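Local atomic coordinates of Acarbose/maltose binding protein GacH (Streptomyces glaucescens, PDB entry 3K01), a protein that binds acarbose and an acarbose homolog, and probably maltose, as the solute receptor of an ABC transporter. Residues 84-89 with 304-309; 69-74 with 95-100. One frame throughout, in Å; residues are numbered along the deposited sequence.

Overall arrangement
From the N terminus, the chain passes through helix 67-79, strand 87-91 and helix 92-100 in succession. Contact 2 (69-74 with 95-100) closes the short loop between the two helices, with 20 residues between its segments, and strand 87-91 lies within that loop. Contact 1 (84-89 with 304-309) starts from this same strand and reaches over 214 residues, to the turn that joins strand 293-302 to helix 309-320. The two connections therefore cross along the chain. The centres of contact 1 and contact 2 lie about 13 Å apart. Pro85 packs on Phe74, and Met88 on Ala70, Phe74 and Phe98, so both helices of contact 2 are joined to the strand from which contact 1 starts.

Contact 1 of 2, residues 84-89 with 304-309; sequences APDVMR and AGSKNL
Asp86 and Ser306 meet through two first torsions: CG of Asp86 is anti to its own carbonyl carbon (chi1 -59°), while OG of Ser306 stands opposite the backbone N (chi1 173°), which turns it to the carboxylate. Ser306 OG donates a hydrogen bond of 2.7 Å to Asp86 OD1, arriving on the anti side of that oxygen and 25° out of the carboxylate plane. The same hydroxyl oxygen accepts from Asn308 N at 2.9 Å. This second bond defines an ST turn. The serine oxygen is thus gripped twice, accepting from Asn308 N while donating to the aspartate. A water molecule adds a second, water-mediated route, donating to Asp86 OD1 at 2.6 Å and accepting from Lys307 N at 3.0 Å.

In the fold, the contact lies at the start of strand 87-91, which runs antiparallel to strand 293-302; the turn 304-309 leads from the end of that second strand into helix 309-320. The other carboxylate oxygen, Asp86 OD2, accepts from Thr31 N, so a single side chain joins the backbone of strand 28-34 to the turn. With Ser306 OG, the water and Thr31 N, three donors meet the carboxylate, which would probably favour its ionised form. Asn308, at the N-cap of the helix, uses OD1 in a weak bond to Ala311 N and ND2 to reach the backbone oxygens of Ser27 and Thr29.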
# COMPACT_ATOMS: atom_id res chain seq x y z
N ALA A 84 17.97 -19.82 -0.62
CA ALA A 84 17.41 -18.49 -0.37
C ALA A 84 18.16 -17.45 -1.20
O ALA A 84 19.36 -17.57 -1.44
CB ALA A 84 17.49 -18.13 1.12
N PRO A 85 17.46 -16.40 -1.63
CA PRO A 85 18.13 -15.35 -2.40
C PRO A 85 19.01 -14.54 -1.48
O PRO A 85 18.84 -14.58 -0.26
CB PRO A 85 16.95 -14.51 -2.92
CG PRO A 85 15.92 -14.66 -1.83
CD PRO A 85 16.03 -16.10 -1.41
N ASP A 86 19.95 -13.79 -2.05
CA ASP A 86 20.68 -12.80 -1.27
C ASP A 86 19.81 -11.57 -0.97
O ASP A 86 19.90 -11.00 0.12
CB ASP A 86 21.96 -12.39 -1.99
CG ASP A 86 22.85 -13.57 -2.24
OD1 ASP A 86 23.38 -14.10 -1.24
OD2 ASP A 86 22.95 -14.00 -3.41
N VAL A 87 19.05 -11.15 -1.99
CA VAL A 87 18.22 -9.97 -1.87
C VAL A 87 16.79 -10.34 -2.23
O VAL A 87 16.53 -10.99 -3.24
CB VAL A 87 18.74 -8.86 -2.79
CG1 VAL A 87 17.78 -7.65 -2.78
CG2 VAL A 87 20.15 -8.41 -2.34
N MET A 88 15.86 -9.91 -1.38
CA MET A 88 14.44 -10.26 -1.53
C MET A 88 13.64 -8.97 -1.64
O MET A 88 13.73 -8.10 -0.76
CB MET A 88 14.01 -11.05 -0.27
CG MET A 88 12.55 -11.47 -0.18
SD MET A 88 12.16 -12.60 -1.53
CE MET A 88 10.36 -12.60 -1.46
N ARG A 89 12.82 -8.87 -2.69
CA ARG A 89 11.84 -7.76 -2.75
C ARG A 89 10.76 -8.04 -1.69
O ARG A 89 10.15 -9.11 -1.69
CB ARG A 89 11.24 -7.62 -4.13
CG ARG A 89 10.66 -6.25 -4.34
CD ARG A 89 9.74 -6.21 -5.51
NE ARG A 89 9.41 -4.87 -5.97
CZ ARG A 89 8.34 -4.59 -6.71
NH1 ARG A 89 7.50 -5.56 -7.04
NH2 ARG A 89 8.13 -3.36 -7.13
N ALA A 304 19.39 -12.84 5.84
CA ALA A 304 20.32 -12.91 6.99
C ALA A 304 21.47 -13.87 6.74
O ALA A 304 22.57 -13.62 7.21
CB ALA A 304 19.56 -13.31 8.26
N GLY A 305 21.21 -14.96 6.03
CA GLY A 305 22.23 -16.00 5.80
C GLY A 305 22.99 -15.83 4.50
O GLY A 305 23.70 -16.74 4.07
N SER A 306 22.87 -14.67 3.85
CA SER A 306 23.58 -14.43 2.60
C SER A 306 25.08 -14.66 2.76
O SER A 306 25.68 -14.20 3.73
CB SER A 306 23.35 -13.01 2.08
OG SER A 306 24.19 -12.75 0.94
N LYS A 307 25.67 -15.32 1.77
CA LYS A 307 27.12 -15.51 1.68
C LYS A 307 27.79 -14.38 0.92
O LYS A 307 29.00 -14.42 0.67
CB LYS A 307 27.45 -16.86 1.03
CG LYS A 307 26.93 -18.07 1.81
CD LYS A 307 27.43 -18.14 3.23
CE LYS A 307 27.12 -19.50 3.87
NZ LYS A 307 27.35 -19.45 5.35
N ASN A 308 27.02 -13.37 0.57
CA ASN A 308 27.60 -12.22 -0.08
C ASN A 308 26.98 -10.94 0.44
O ASN A 308 26.37 -10.15 -0.31
CB ASN A 308 27.50 -12.33 -1.59
CG ASN A 308 28.50 -11.42 -2.28
OD1 ASN A 308 29.18 -10.60 -1.63
ND2 ASN A 308 28.59 -11.54 -3.60
N LEU A 309 27.14 -10.70 1.73
CA LEU A 309 26.53 -9.53 2.35
C LEU A 309 27.04 -8.25 1.74
O LEU A 309 26.26 -7.34 1.46
CB LEU A 309 26.77 -9.53 3.86
CG LEU A 309 25.99 -10.56 4.66
CD1 LEU A 309 26.55 -10.61 6.07
CD2 LEU A 309 24.48 -10.26 4.69
O HOH W 1 23.96 -16.50 -0.37

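Contact 2 of 2, residues 69-74 with 95-100; sequences EANAKF and VADFAS
The helices before and after strand 87-91 pack side by side in the N-terminal part of the solute-binding protein fold, close to parallel: the segments 69-74 and 95-100 run with their axes 12° apart in direction and 11.7 Å apart at closest approach. Strand 87-91 lies between them in the chain, and Met88 on it touches both Ala70 and Phe74. Across the gap, two aromatic rings provide the apolar part of the contact. Phe74 CD2 sits over the centre of the Phe98 ring, 3.5 Å above its plane, and the ring planes are inclined at 48° with their centroids 4.6 Å apart, an oblique arrangement. Phe98 reaches into this position with CG anti to its carbonyl carbon, and Leu104 and Thr90 also touch its side chain.

A polar link runs beside the rings. Asn71 and Asp97 approach from opposite directions, and Asn71 ND2 donates to Asp97 OD2 at 3.0 Å in a nearly straight bond (170°). The acceptor lies almost in the amide plane, whereas the amide nitrogen meets OD2 on its anti side and well out of the carboxylate plane. Asp97 OD1 forms a salt bridge with Lys75, which lies one residue beyond Phe74 on the first helix, so both carboxylate oxygens are tied to that helix. Asn71 ND2 also approaches the Phe98 ring obliquely, 3.5 Å from Phe98 CE1.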
# COMPACT_ATOMS: atom_id res chain seq x y z
N GLU A 69 3.18 -15.82 -4.41
CA GLU A 69 3.93 -17.02 -4.01
C GLU A 69 5.21 -16.70 -3.24
O GLU A 69 5.82 -17.58 -2.62
CB GLU A 69 4.31 -17.84 -5.23
CG GLU A 69 3.09 -18.45 -5.89
CD GLU A 69 3.42 -19.18 -7.17
OE1 GLU A 69 4.60 -19.54 -7.38
OE2 GLU A 69 2.47 -19.41 -7.96
N ALA A 70 5.61 -15.43 -3.27
CA ALA A 70 6.97 -15.04 -2.85
C ALA A 70 7.19 -15.15 -1.34
O ALA A 70 8.28 -15.55 -0.90
CB ALA A 70 7.29 -13.63 -3.36
N ASN A 71 6.18 -14.80 -0.54
CA ASN A 71 6.34 -14.86 0.91
C ASN A 71 6.65 -16.27 1.38
O ASN A 71 7.63 -16.50 2.10
CB ASN A 71 5.10 -14.26 1.60
CG ASN A 71 5.25 -14.15 3.11
OD1 ASN A 71 5.30 -15.16 3.80
ND2 ASN A 71 5.28 -12.93 3.64
N ALA A 72 5.84 -17.23 0.95
CA ALA A 72 6.05 -18.62 1.32
C ALA A 72 7.35 -19.18 0.72
O ALA A 72 8.06 -19.92 1.39
CB ALA A 72 4.85 -19.47 0.91
N LYS A 73 7.65 -18.83 -0.52
CA LYS A 73 8.86 -19.35 -1.15
C LYS A 73 10.10 -18.91 -0.37
O LYS A 73 11.02 -19.68 -0.13
CB LYS A 73 8.93 -18.89 -2.60
CG LYS A 73 9.99 -19.58 -3.45
CD LYS A 73 10.14 -18.91 -4.81
CE LYS A 73 11.21 -19.58 -5.70
NZ LYS A 73 10.89 -20.98 -6.04
N PHE A 74 10.10 -17.64 0.06
CA PHE A 74 11.26 -17.10 0.78
C PHE A 74 11.37 -17.75 2.15
O PHE A 74 12.45 -18.19 2.56
CB PHE A 74 11.19 -15.57 0.90
CG PHE A 74 12.32 -14.99 1.70
CD1 PHE A 74 13.59 -14.94 1.14
CD2 PHE A 74 12.13 -14.55 3.00
CE1 PHE A 74 14.66 -14.39 1.86
CE2 PHE A 74 13.19 -14.01 3.74
CZ PHE A 74 14.46 -13.95 3.16
N VAL A 95 8.52 -6.89 5.81
CA VAL A 95 9.76 -6.60 6.52
C VAL A 95 9.68 -7.12 7.95
O VAL A 95 10.56 -7.90 8.36
CB VAL A 95 10.09 -5.10 6.49
CG1 VAL A 95 11.38 -4.83 7.29
CG2 VAL A 95 10.26 -4.64 5.06
N ALA A 96 8.66 -6.73 8.70
CA ALA A 96 8.53 -7.21 10.07
C ALA A 96 8.22 -8.70 10.11
O ALA A 96 8.70 -9.40 11.00
CB ALA A 96 7.47 -6.44 10.80
N ASP A 97 7.46 -9.20 9.14
CA ASP A 97 7.14 -10.63 9.04
C ASP A 97 8.47 -11.40 8.98
O ASP A 97 8.77 -12.24 9.85
CB ASP A 97 6.26 -10.85 7.79
CG ASP A 97 5.73 -12.26 7.65
OD1 ASP A 97 5.90 -13.07 8.59
OD2 ASP A 97 5.15 -12.51 6.58
N PHE A 98 9.30 -11.12 7.99
CA PHE A 98 10.55 -11.88 7.81
C PHE A 98 11.54 -11.57 8.92
O PHE A 98 12.25 -12.47 9.37
CB PHE A 98 11.19 -11.51 6.48
CG PHE A 98 10.40 -11.90 5.24
CD1 PHE A 98 9.45 -12.93 5.23
CD2 PHE A 98 10.66 -11.24 4.07
CE1 PHE A 98 8.76 -13.24 4.03
CE2 PHE A 98 9.99 -11.54 2.88
CZ PHE A 98 9.03 -12.54 2.87
N ALA A 99 11.64 -10.32 9.37
CA ALA A 99 12.63 -10.00 10.41
C ALA A 99 12.27 -10.67 11.73
O ALA A 99 13.18 -11.09 12.48
CB ALA A 99 12.77 -8.50 10.59
N SER A 100 10.98 -10.76 12.03
CA SER A 100 10.52 -11.34 13.28
C SER A 100 10.87 -12.80 13.42
O SER A 100 10.83 -13.32 14.55
CB SER A 100 9.01 -11.18 13.45
OG SER A 100 8.32 -12.05 12.57